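Local coordinates for protein putative sugar ABC transporter (Yersinia enterocolitica subsp. enterocolitica 8081, PDB 5ULB) that probably binds methylthioribose-like sugars in the periplasm and delivers them to an ABC transporter for uptake, at residues Leu81-Asp86 against Val105-Gln111; Leu117-Asp123 against Thr282-Phe288. All blocks are in the same frame, centred on the assembly; numbering follows the deposited sequence.

Contact 1 (Leu81-Asp86 against Val105-Gln111); sequences LSQGRD and VFDTAIQ
The side chains of Gln83 and Asp107 lie alongside one another and point the same way, both into the sugar pocket. Between them runs a weak hydrogen bond, Gln83 NE2 to Asp107 OD2 at 3.3 Å, with the amide and carboxylate planes turned 75° apart. NE2 also makes a weak bond to O4 of the bound 5-Se-methyl-5-selenoribofuranose, in both anomers, and the carboxylate of Asp107 has a stronger partner in Arg158, a salt bridge through OD1. The Gln83 chain is bent at chi2 (81°), which folds the amide back toward Asp107 although the side chain sets off away from it. The amide's oxygen is held by Ser82, whose OG donates to Gln83 OE1 at 2.6 Å from above the carbonyl plane and is itself bonded to Arg26. Ser82 OG also lies at the edge of the Phe106 ring, in its plane, 3.5 Å from Phe106 CD2.

Behind this first shell are the C-terminal ends of two neighbouring parallel strands, 78-82 and 102-106, joined through helix 89-98 in a beta-alpha-beta unit of the periplasmic binding protein fold. Phe106 N donates to Leu81 O at 2.8 Å, and Gln83 N returns to Phe106 O. That carbonyl takes a second proton from Thr108 OG1, which comes in above its plane. With chi1 at -66°, Thr108 OG1 sits beside its own backbone N and also receives Gly84 N at 3.1 Å, so one hydroxyl links the two segments just past the strands. On the other face of the sheet, Leu81 CB packs on Val105 CG1. Farther out, Ala109 N binds Gly84 O at 2.9 Å, the Ala109 methyl lies against the Asp86 carboxylate, and a water donates to both Asp86 OD1 and Ala109 O.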
ATOM      1  N   LEU A  81      -0.509  11.778  -5.155  1.00  9.16           N
ATOM      2  CA  LEU A  81      -1.336  11.610  -3.991  1.00  9.20           C
ATOM      3  C   LEU A  81      -1.494  10.168  -3.640  1.00  8.80           C
ATOM      4  O   LEU A  81      -1.553   9.317  -4.529  1.00 10.65           O
ATOM      5  CB  LEU A  81      -2.711  12.210  -4.195  1.00 10.21           C
ATOM      6  CG  LEU A  81      -2.836  13.677  -4.665  1.00 10.89           C
ATOM      7  CD1 LEU A  81      -4.252  14.127  -4.684  1.00 13.39           C
ATOM      8  CD2 LEU A  81      -1.935  14.543  -3.769  1.00 12.25           C
ATOM      9  N   SER A  82      -1.664   9.884  -2.338  1.00  8.22           N
ATOM     10  CA  SER A  82      -1.915   8.531  -1.886  1.00  8.15           C
ATOM     11  C   SER A  82      -2.955   8.565  -0.777  1.00  9.68           C
ATOM     12  O   SER A  82      -2.818   9.355   0.179  1.00  9.75           O
ATOM     13  CB  SER A  82      -0.601   7.928  -1.438  1.00  9.42           C
ATOM     14  OG  SER A  82      -0.649   6.566  -1.077  1.00 11.49           O
ATOM     15  N   GLN A  83      -3.999   7.728  -0.888  1.00  8.73           N
ATOM     16  CA  GLN A  83      -5.056   7.636   0.070  1.00  8.99           C
ATOM     17  C   GLN A  83      -5.886   8.900   0.238  1.00 10.93           C
ATOM     18  O   GLN A  83      -6.530   9.125   1.265  1.00 11.65           O
ATOM     19  CB  GLN A  83      -4.616   7.096   1.459  1.00 10.44           C
ATOM     20  CG  GLN A  83      -4.215   5.567   1.473  1.00 12.25           C
ATOM     21  CD  GLN A  83      -2.878   5.292   1.024  1.00 12.84           C
ATOM     22  OE1 GLN A  83      -2.022   6.176   1.088  1.00 12.57           O
ATOM     23  NE2 GLN A  83      -2.622   4.093   0.522  1.00 17.91           N
ATOM     24  N   GLY A  84      -5.981   9.700  -0.835  1.00 10.98           N
ATOM     25  CA  GLY A  84      -6.946  10.837  -0.828  1.00 11.43           C
ATOM     26  C   GLY A  84      -8.361  10.331  -0.802  1.00 11.87           C
ATOM     27  O   GLY A  84      -8.698   9.379  -1.520  1.00 12.63           O
ATOM     28  N   ARG A  85      -9.193  10.939   0.035  1.00 11.69           N
ATOM     29  CA  ARG A  85     -10.549  10.460   0.255  1.00 12.73           C
ATOM     30  C   ARG A  85     -11.587  11.338  -0.442  1.00 12.88           C
ATOM     31  O   ARG A  85     -11.337  12.490  -0.844  1.00 13.73           O
ATOM     32  CB  ARG A  85     -10.842  10.332   1.765  1.00 13.28           C
ATOM     33  CG  ARG A  85     -10.003   9.309   2.438  1.00 15.70           C
ATOM     34  CD  ARG A  85     -10.286   9.152   3.957  1.00 24.11           C
ATOM     35  NE  ARG A  85     -11.682   9.103   4.217  1.00 31.08           N
ATOM     36  CZ  ARG A  85     -12.137   8.889   5.370  1.00 36.29           C
ATOM     37  NH1 ARG A  85     -13.471   8.843   5.540  1.00 37.32           N
ATOM     38  NH2 ARG A  85     -11.236   8.817   6.337  1.00 53.60           N
ATOM     39  N   ASP A  86     -12.773  10.780  -0.504  1.00 14.57           N
ATOM     40  CA  ASP A  86     -13.949  11.607  -0.748  1.00 16.25           C
ATOM     41  C   ASP A  86     -14.233  12.449   0.488  1.00 17.66           C
ATOM     42  O   ASP A  86     -13.928  12.051   1.593  1.00 21.10           O
ATOM     43  CB  ASP A  86     -15.180  10.644  -0.971  1.00 17.20           C
ATOM     44  CG  ASP A  86     -15.292  10.113  -2.434  1.00 19.06           C
ATOM     45  OD1 ASP A  86     -15.100  10.929  -3.374  1.00 26.20           O
ATOM     46  OD2 ASP A  86     -15.641   8.927  -2.536  1.00 28.69           O
ATOM     47  N   VAL A 105      -2.133   9.319  -8.963  1.00  9.28           N
ATOM     48  CA  VAL A 105      -2.644   9.076  -7.700  1.00  9.50           C
ATOM     49  C   VAL A 105      -2.694   7.580  -7.424  1.00 10.02           C
ATOM     50  O   VAL A 105      -2.759   6.761  -8.330  1.00 11.78           O
ATOM     51  CB  VAL A 105      -3.988   9.737  -7.407  1.00 11.00           C
ATOM     52  CG1 VAL A 105      -3.894  11.279  -7.633  1.00 11.61           C
ATOM     53  CG2 VAL A 105      -5.118   9.140  -8.221  1.00 12.91           C
ATOM     54  N   PHE A 106      -2.606   7.247  -6.126  1.00  9.46           N
ATOM     55  CA  PHE A 106      -2.645   5.864  -5.645  1.00  7.92           C
ATOM     56  C   PHE A 106      -3.703   5.748  -4.559  1.00  9.59           C
ATOM     57  O   PHE A 106      -3.727   6.573  -3.633  1.00 10.28           O
ATOM     58  CB  PHE A 106      -1.308   5.430  -5.118  1.00  9.86           C
ATOM     59  CG  PHE A 106      -1.310   4.043  -4.523  1.00  9.84           C
ATOM     60  CD1 PHE A 106      -1.574   2.902  -5.311  1.00  9.81           C
ATOM     61  CD2 PHE A 106      -1.135   3.870  -3.209  1.00 10.80           C
ATOM     62  CE1 PHE A 106      -1.664   1.678  -4.705  1.00 10.43           C
ATOM     63  CE2 PHE A 106      -1.214   2.611  -2.638  1.00 11.19           C
ATOM     64  CZ  PHE A 106      -1.550   1.499  -3.349  1.00 11.22           C
ATOM     65  N   ASP A 107      -4.603   4.782  -4.642  1.00 10.04           N
ATOM     66  CA  ASP A 107      -5.625   4.547  -3.627  1.00  9.49           C
ATOM     67  C   ASP A 107      -6.387   5.805  -3.268  1.00 11.24           C
ATOM     68  O   ASP A 107      -6.724   5.979  -2.075  1.00 12.41           O
ATOM     69  CB  ASP A 107      -4.961   3.941  -2.360  1.00 11.21           C
ATOM     70  CG  ASP A 107      -4.825   2.448  -2.428  1.00 14.89           C
ATOM     71  OD1 ASP A 107      -5.316   1.790  -3.383  1.00 16.23           O
ATOM     72  OD2 ASP A 107      -4.218   1.914  -1.407  1.00 18.95           O
ATOM     73  N   THR A 108      -6.731   6.557  -4.282  1.00 10.85           N
ATOM     74  CA  THR A 108      -7.382   7.845  -4.103  1.00 10.49           C
ATOM     75  C   THR A 108      -8.749   7.838  -4.746  1.00 12.09           C
ATOM     76  O   THR A 108      -8.938   7.259  -5.808  1.00 16.08           O
ATOM     77  CB  THR A 108      -6.453   8.981  -4.640  1.00 10.72           C
ATOM     78  OG1 THR A 108      -5.288   9.015  -3.805  1.00 10.82           O
ATOM     79  CG2 THR A 108      -7.088  10.349  -4.657  1.00 11.58           C
ATOM     80  N   ALA A 109      -9.722   8.455  -4.089  1.00 11.92           N
ATOM     81  CA  ALA A 109     -11.074   8.489  -4.587  1.00 13.05           C
ATOM     82  C   ALA A 109     -11.265   9.523  -5.632  1.00 13.46           C
ATOM     83  O   ALA A 109     -11.175  10.723  -5.344  1.00 17.20           O
ATOM     84  CB  ALA A 109     -12.004   8.754  -3.401  1.00 15.33           C
ATOM     85  N   ILE A 110     -11.523   9.096  -6.852  1.00 13.82           N
ATOM     86  CA  ILE A 110     -11.681   9.944  -8.009  1.00 14.02           C
ATOM     87  C   ILE A 110     -13.004   9.599  -8.737  1.00 17.35           C
ATOM     88  O   ILE A 110     -13.230   8.463  -9.042  1.00 20.05           O
ATOM     89  CB  ILE A 110     -10.565   9.900  -8.982  1.00 14.35           C
ATOM     90  CG1 ILE A 110      -9.207  10.250  -8.283  1.00 14.63           C
ATOM     91  CG2 ILE A 110     -10.830  10.740 -10.197  1.00 16.85           C
ATOM     92  CD1 ILE A 110      -9.069  11.704  -7.929  1.00 16.50           C
ATOM     93  N   GLN A 111     -13.865  10.595  -8.908  1.00 20.63           N
ATOM     94  CA  GLN A 111     -15.092  10.404  -9.653  1.00 24.86           C
ATOM     95  C   GLN A 111     -14.914  10.887 -11.089  1.00 22.25           C
ATOM     96  O   GLN A 111     -14.490  12.016 -11.313  1.00 26.54           O
ATOM     97  CB  GLN A 111     -16.164  11.276  -9.039  1.00 27.49           C
ATOM     98  CG  GLN A 111     -16.391  10.775  -7.573  1.00 40.53           C
ATOM     99  CD  GLN A 111     -17.081  11.777  -6.741  1.00 64.12           C
ATOM    100  OE1 GLN A 111     -18.268  12.087  -6.959  1.00 89.75           O
ATOM    101  NE2 GLN A 111     -16.341  12.348  -5.804  1.00 76.42           N
TER
HETATM  102  O   HOH W   1     -13.213  12.528  -4.542  1.00 19.19           O

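Contact 2 (Leu117-Asp123 against Thr282-Phe288); sequences LTVTQQD and TPASYEF
Thr120 and Phe288 meet on one face of a parallel strand pair, 118-122 with 285-288, in the sheet of the periplasmic binding protein fold. Val119 N donates to Ala284 O, Tyr286 N to Val119 O and Phe288 N to Gln121 O. Thr120 OG1 lies in the plane of the Phe288 ring, at its edge, 3.9 Å from Phe288 CE2; its hydrogen-bonding partners are Val105 and Asn269. Tyr286 CE2 stands over one face of that ring, offset toward the rim, while Thr120 CG2 approaches Tyr286 CB.

On the opposite face Gln121 reaches back along the strands. Its CG lies between the backbone N and the carbonyl carbon (chi1 50°), and a bend at chi2 brings NE2 toward Ser285 OG, a hydrogen bond only tentative because both side chains are modelled in two conformers. Just past strand 118-122, the carboxylate of Asp123 stacks against that of Glu287 with planes 16° apart, Asp123 OD2 and Glu287 OE1 separated by 3.6 Å. This closeness may raise the pKa of Glu287, since Asp123 OD1 accepts from Ser126 N as N-cap of helix 124-138.

At the Thr118 end of the pair, Thr118 OG1 donates to Pro283 O over 2.7 Å, nearly straight along the carbonyl bond.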
ATOM      1  N   LEU A 117      -4.788  12.502 -15.824  1.00 13.43           N
ATOM      2  CA  LEU A 117      -4.572  11.762 -14.570  1.00 13.48           C
ATOM      3  C   LEU A 117      -4.339  10.278 -14.893  1.00 11.84           C
ATOM      4  O   LEU A 117      -5.029   9.730 -15.736  1.00 15.84           O
ATOM      5  CB  LEU A 117      -5.830  11.933 -13.705  1.00 12.93           C
ATOM      6  CG  LEU A 117      -5.746  11.196 -12.378  1.00 14.36           C
ATOM      7  CD1 LEU A 117      -4.628  11.694 -11.478  1.00 12.94           C
ATOM      8  CD2 LEU A 117      -7.080  11.305 -11.692  1.00 14.48           C
ATOM      9  N   THR A 118      -3.399   9.676 -14.164  1.00 11.04           N
ATOM     10  CA  THR A 118      -3.457   8.251 -13.997  1.00 10.54           C
ATOM     11  C   THR A 118      -3.900   7.912 -12.593  1.00 10.59           C
ATOM     12  O   THR A 118      -3.296   8.407 -11.624  1.00 11.57           O
ATOM     13  CB  THR A 118      -2.093   7.549 -14.296  1.00 11.34           C
ATOM     14  OG1 THR A 118      -1.616   7.914 -15.571  1.00 12.64           O
ATOM     15  CG2 THR A 118      -2.167   6.045 -14.146  1.00 12.81           C
ATOM     16  N   VAL A 119      -4.875   6.977 -12.439  1.00 10.54           N
ATOM     17  CA  VAL A 119      -5.267   6.450 -11.182  0.57 10.10           C
ATOM     18  C   VAL A 119      -4.678   5.071 -11.012  1.00 10.60           C
ATOM     19  O   VAL A 119      -4.783   4.225 -11.917  1.00 14.15           O
ATOM     20  CB  VAL A 119      -6.781   6.448 -10.968  0.57 12.53           C
ATOM     21  CG1 VAL A 119      -7.376   7.856 -11.089  0.57 14.47           C
ATOM     22  CG2 VAL A 119      -7.479   5.500 -11.899  0.57 13.83           C
ATOM     23  N   THR A 120      -4.021   4.817  -9.892  1.00 11.19           N
ATOM     24  CA  THR A 120      -3.417   3.565  -9.639  1.00 10.41           C
ATOM     25  C   THR A 120      -3.950   2.933  -8.378  1.00 10.44           C
ATOM     26  O   THR A 120      -4.390   3.628  -7.455  1.00 10.54           O
ATOM     27  CB  THR A 120      -1.882   3.620  -9.609  1.00 10.92           C
ATOM     28  OG1 THR A 120      -1.374   4.194  -8.402  1.00 11.55           O
ATOM     29  CG2 THR A 120      -1.237   4.379 -10.805  1.00 12.17           C
ATOM     30  N   GLN A 121      -3.950   1.587  -8.337  1.00 10.23           N
ATOM     31  CA  GLN A 121      -4.466   0.844  -7.209  0.54  9.93           C
ATOM     32  C   GLN A 121      -3.942  -0.564  -7.266  1.00  9.77           C
ATOM     33  O   GLN A 121      -3.453  -0.998  -8.300  1.00 10.80           O
ATOM     34  CB  GLN A 121      -5.979   0.855  -7.160  0.54 12.70           C
ATOM     35  CG  GLN A 121      -6.656   0.464  -8.473  0.54 14.63           C
ATOM     36  CD  GLN A 121      -6.723   1.558  -9.583  0.54 16.78           C
ATOM     37  OE1 GLN A 121      -6.790   2.736  -9.263  0.54 26.23           O
ATOM     38  NE2 GLN A 121      -6.524   1.180 -10.833  0.54 26.14           N
ATOM     39  N   GLN A 122      -4.043  -1.279  -6.162  1.00  9.97           N
ATOM     40  CA  GLN A 122      -3.818  -2.708  -6.173  1.00 10.40           C
ATOM     41  C   GLN A 122      -5.111  -3.379  -6.577  1.00 11.99           C
ATOM     42  O   GLN A 122      -6.155  -2.778  -6.652  1.00 12.35           O
ATOM     43  CB  GLN A 122      -3.330  -3.190  -4.772  1.00 11.71           C
ATOM     44  CG  GLN A 122      -2.028  -2.505  -4.311  1.00 11.61           C
ATOM     45  CD  GLN A 122      -1.755  -2.551  -2.851  1.00 12.04           C
ATOM     46  OE1 GLN A 122      -0.721  -3.172  -2.414  1.00 14.67           O
ATOM     47  NE2 GLN A 122      -2.604  -1.976  -2.081  1.00 13.67           N
ATOM     48  N   ASP A 123      -5.033  -4.693  -6.848  1.00 11.76           N
ATOM     49  CA  ASP A 123      -6.249  -5.493  -7.128  1.00 11.78           C
ATOM     50  C   ASP A 123      -6.817  -5.909  -5.815  1.00 11.11           C
ATOM     51  O   ASP A 123      -6.535  -6.992  -5.294  1.00 12.91           O
ATOM     52  CB  ASP A 123      -5.841  -6.716  -8.006  1.00 14.71           C
ATOM     53  CG  ASP A 123      -7.038  -7.538  -8.414  1.00 13.74           C
ATOM     54  OD1 ASP A 123      -8.167  -7.336  -7.880  1.00 16.86           O
ATOM     55  OD2 ASP A 123      -6.846  -8.388  -9.314  1.00 20.42           O
ATOM     56  N   THR A 282       0.443   8.199 -21.124  1.00 13.56           N
ATOM     57  CA  THR A 282       0.229   7.397 -19.920  1.00 13.18           C
ATOM     58  C   THR A 282      -1.243   7.032 -19.810  1.00 14.61           C
ATOM     59  O   THR A 282      -2.089   7.719 -20.303  1.00 15.41           O
ATOM     60  CB  THR A 282       0.646   8.211 -18.652  1.00 12.79           C
ATOM     61  OG1 THR A 282      -0.017   9.466 -18.612  1.00 13.33           O
ATOM     62  CG2 THR A 282       2.176   8.326 -18.560  1.00 14.37           C
ATOM     63  N   PRO A 283      -1.542   5.859 -19.249  1.00 13.56           N
ATOM     64  CA  PRO A 283      -2.891   5.350 -19.259  1.00 14.29           C
ATOM     65  C   PRO A 283      -3.757   6.035 -18.238  1.00 14.03           C
ATOM     66  O   PRO A 283      -3.266   6.638 -17.259  1.00 14.40           O
ATOM     67  CB  PRO A 283      -2.709   3.895 -18.880  1.00 15.78           C
ATOM     68  CG  PRO A 283      -1.478   3.855 -18.065  1.00 15.64           C
ATOM     69  CD  PRO A 283      -0.593   4.926 -18.654  1.00 15.20           C
ATOM     70  N   ALA A 284      -5.055   5.926 -18.358  1.00 13.96           N
ATOM     71  CA  ALA A 284      -6.004   6.445 -17.403  1.00 13.58           C
ATOM     72  C   ALA A 284      -5.940   5.719 -16.045  1.00 14.42           C
ATOM     73  O   ALA A 284      -6.124   6.346 -14.988  1.00 13.29           O
ATOM     74  CB  ALA A 284      -7.425   6.323 -17.971  1.00 15.14           C
ATOM     75  N   SER A 285      -5.606   4.430 -16.107  1.00 13.77           N
ATOM     76  CA  SER A 285      -5.646   3.584 -14.931  0.56 13.19           C
ATOM     77  C   SER A 285      -4.499   2.577 -15.011  1.00 11.99           C
ATOM     78  O   SER A 285      -4.128   2.117 -16.091  1.00 14.45           O
ATOM     79  CB  SER A 285      -7.036   2.871 -14.769  0.56 15.47           C
ATOM     80  OG  SER A 285      -7.155   2.092 -13.585  0.56 19.86           O
ATOM     81  N   TYR A 286      -4.077   2.123 -13.845  1.00 12.29           N
ATOM     82  CA  TYR A 286      -3.108   1.062 -13.778  1.00 11.98           C
ATOM     83  C   TYR A 286      -3.287   0.291 -12.444  1.00 10.96           C
ATOM     84  O   TYR A 286      -3.469   0.883 -11.371  1.00 12.82           O
ATOM     85  CB  TYR A 286      -1.641   1.610 -13.822  1.00 12.99           C
ATOM     86  CG  TYR A 286      -0.551   0.615 -13.725  1.00 13.11           C
ATOM     87  CD1 TYR A 286      -0.236  -0.223 -14.806  1.00 14.79           C
ATOM     88  CD2 TYR A 286       0.120   0.320 -12.514  1.00 13.53           C
ATOM     89  CE1 TYR A 286       0.734  -1.161 -14.745  1.00 16.09           C
ATOM     90  CE2 TYR A 286       1.045  -0.639 -12.492  1.00 16.04           C
ATOM     91  CZ  TYR A 286       1.400  -1.350 -13.595  1.00 15.49           C
ATOM     92  OH  TYR A 286       2.370  -2.292 -13.493  1.00 21.54           O
ATOM     93  N   GLU A 287      -3.191  -1.034 -12.550  1.00 10.79           N
ATOM     94  CA  GLU A 287      -3.386  -1.905 -11.396  1.00 12.59           C
ATOM     95  C   GLU A 287      -2.137  -2.734 -11.115  1.00 11.00           C
ATOM     96  O   GLU A 287      -1.593  -3.388 -12.026  1.00 14.82           O
ATOM     97  CB  GLU A 287      -4.572  -2.844 -11.636  1.00 14.55           C
ATOM     98  CG  GLU A 287      -4.999  -3.620 -10.468  1.00 17.16           C
ATOM     99  CD  GLU A 287      -6.285  -4.416 -10.717  1.00 23.07           C
ATOM    100  OE1 GLU A 287      -6.195  -5.503 -11.292  1.00 26.60           O
ATOM    101  OE2 GLU A 287      -7.331  -3.919 -10.251  1.00 32.09           O
ATOM    102  N   PHE A 288      -1.679  -2.779  -9.846  1.00 10.00           N
ATOM    103  CA  PHE A 288      -0.572  -3.584  -9.478  1.00 10.62           C
ATOM    104  C   PHE A 288      -1.030  -5.004  -9.150  1.00 12.51           C
ATOM    105  O   PHE A 288      -2.069  -5.176  -8.586  1.00 19.72           O
ATOM    106  CB  PHE A 288       0.096  -3.005  -8.189  1.00 10.39           C
ATOM    107  CG  PHE A 288       0.669  -1.642  -8.418  1.00 10.27           C
ATOM    108  CD1 PHE A 288       1.952  -1.482  -8.863  1.00 12.25           C
ATOM    109  CD2 PHE A 288      -0.041  -0.503  -8.155  1.00 11.10           C
ATOM    110  CE1 PHE A 288       2.491  -0.208  -9.108  1.00 11.81           C
ATOM    111  CE2 PHE A 288       0.475   0.817  -8.375  1.00 12.60           C
ATOM    112  CZ  PHE A 288       1.744   0.935  -8.890  1.00 12.57           C
TER
HETATM  113  O   HOH W   2      -3.119   9.908 -18.351  1.00 24.17           O
HETATM  114  O   HOH W   3      -2.839  -6.284  -6.367  1.00 17.60           O

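Overall arrangement
Contacts 1 and 2 follow each other along the chain, with centres about 11 Å apart, in one sheet whose successive strands here are 78-82, 102-106, 118-122 and 285-294. They join where strands 102-106 and 118-122 run side by side: Val105 O probably accepts from Thr120 N (2.8 Å), and Phe106 packs on Thr120 and Gln122. Contact 1 ties together consecutive strands of a beta-alpha-beta unit, whereas contact 2 brings in a strand from some 160 residues later, after the chain has traversed the other half of the sheet. Both supply pocket residues at or just past the strand ends: Gln83 and Asp107 from contact 1, with Phe106 joining them for the beta anomer, and from contact 2 Gln122, whose NE2 hydrogen-bonds the sugar's O2.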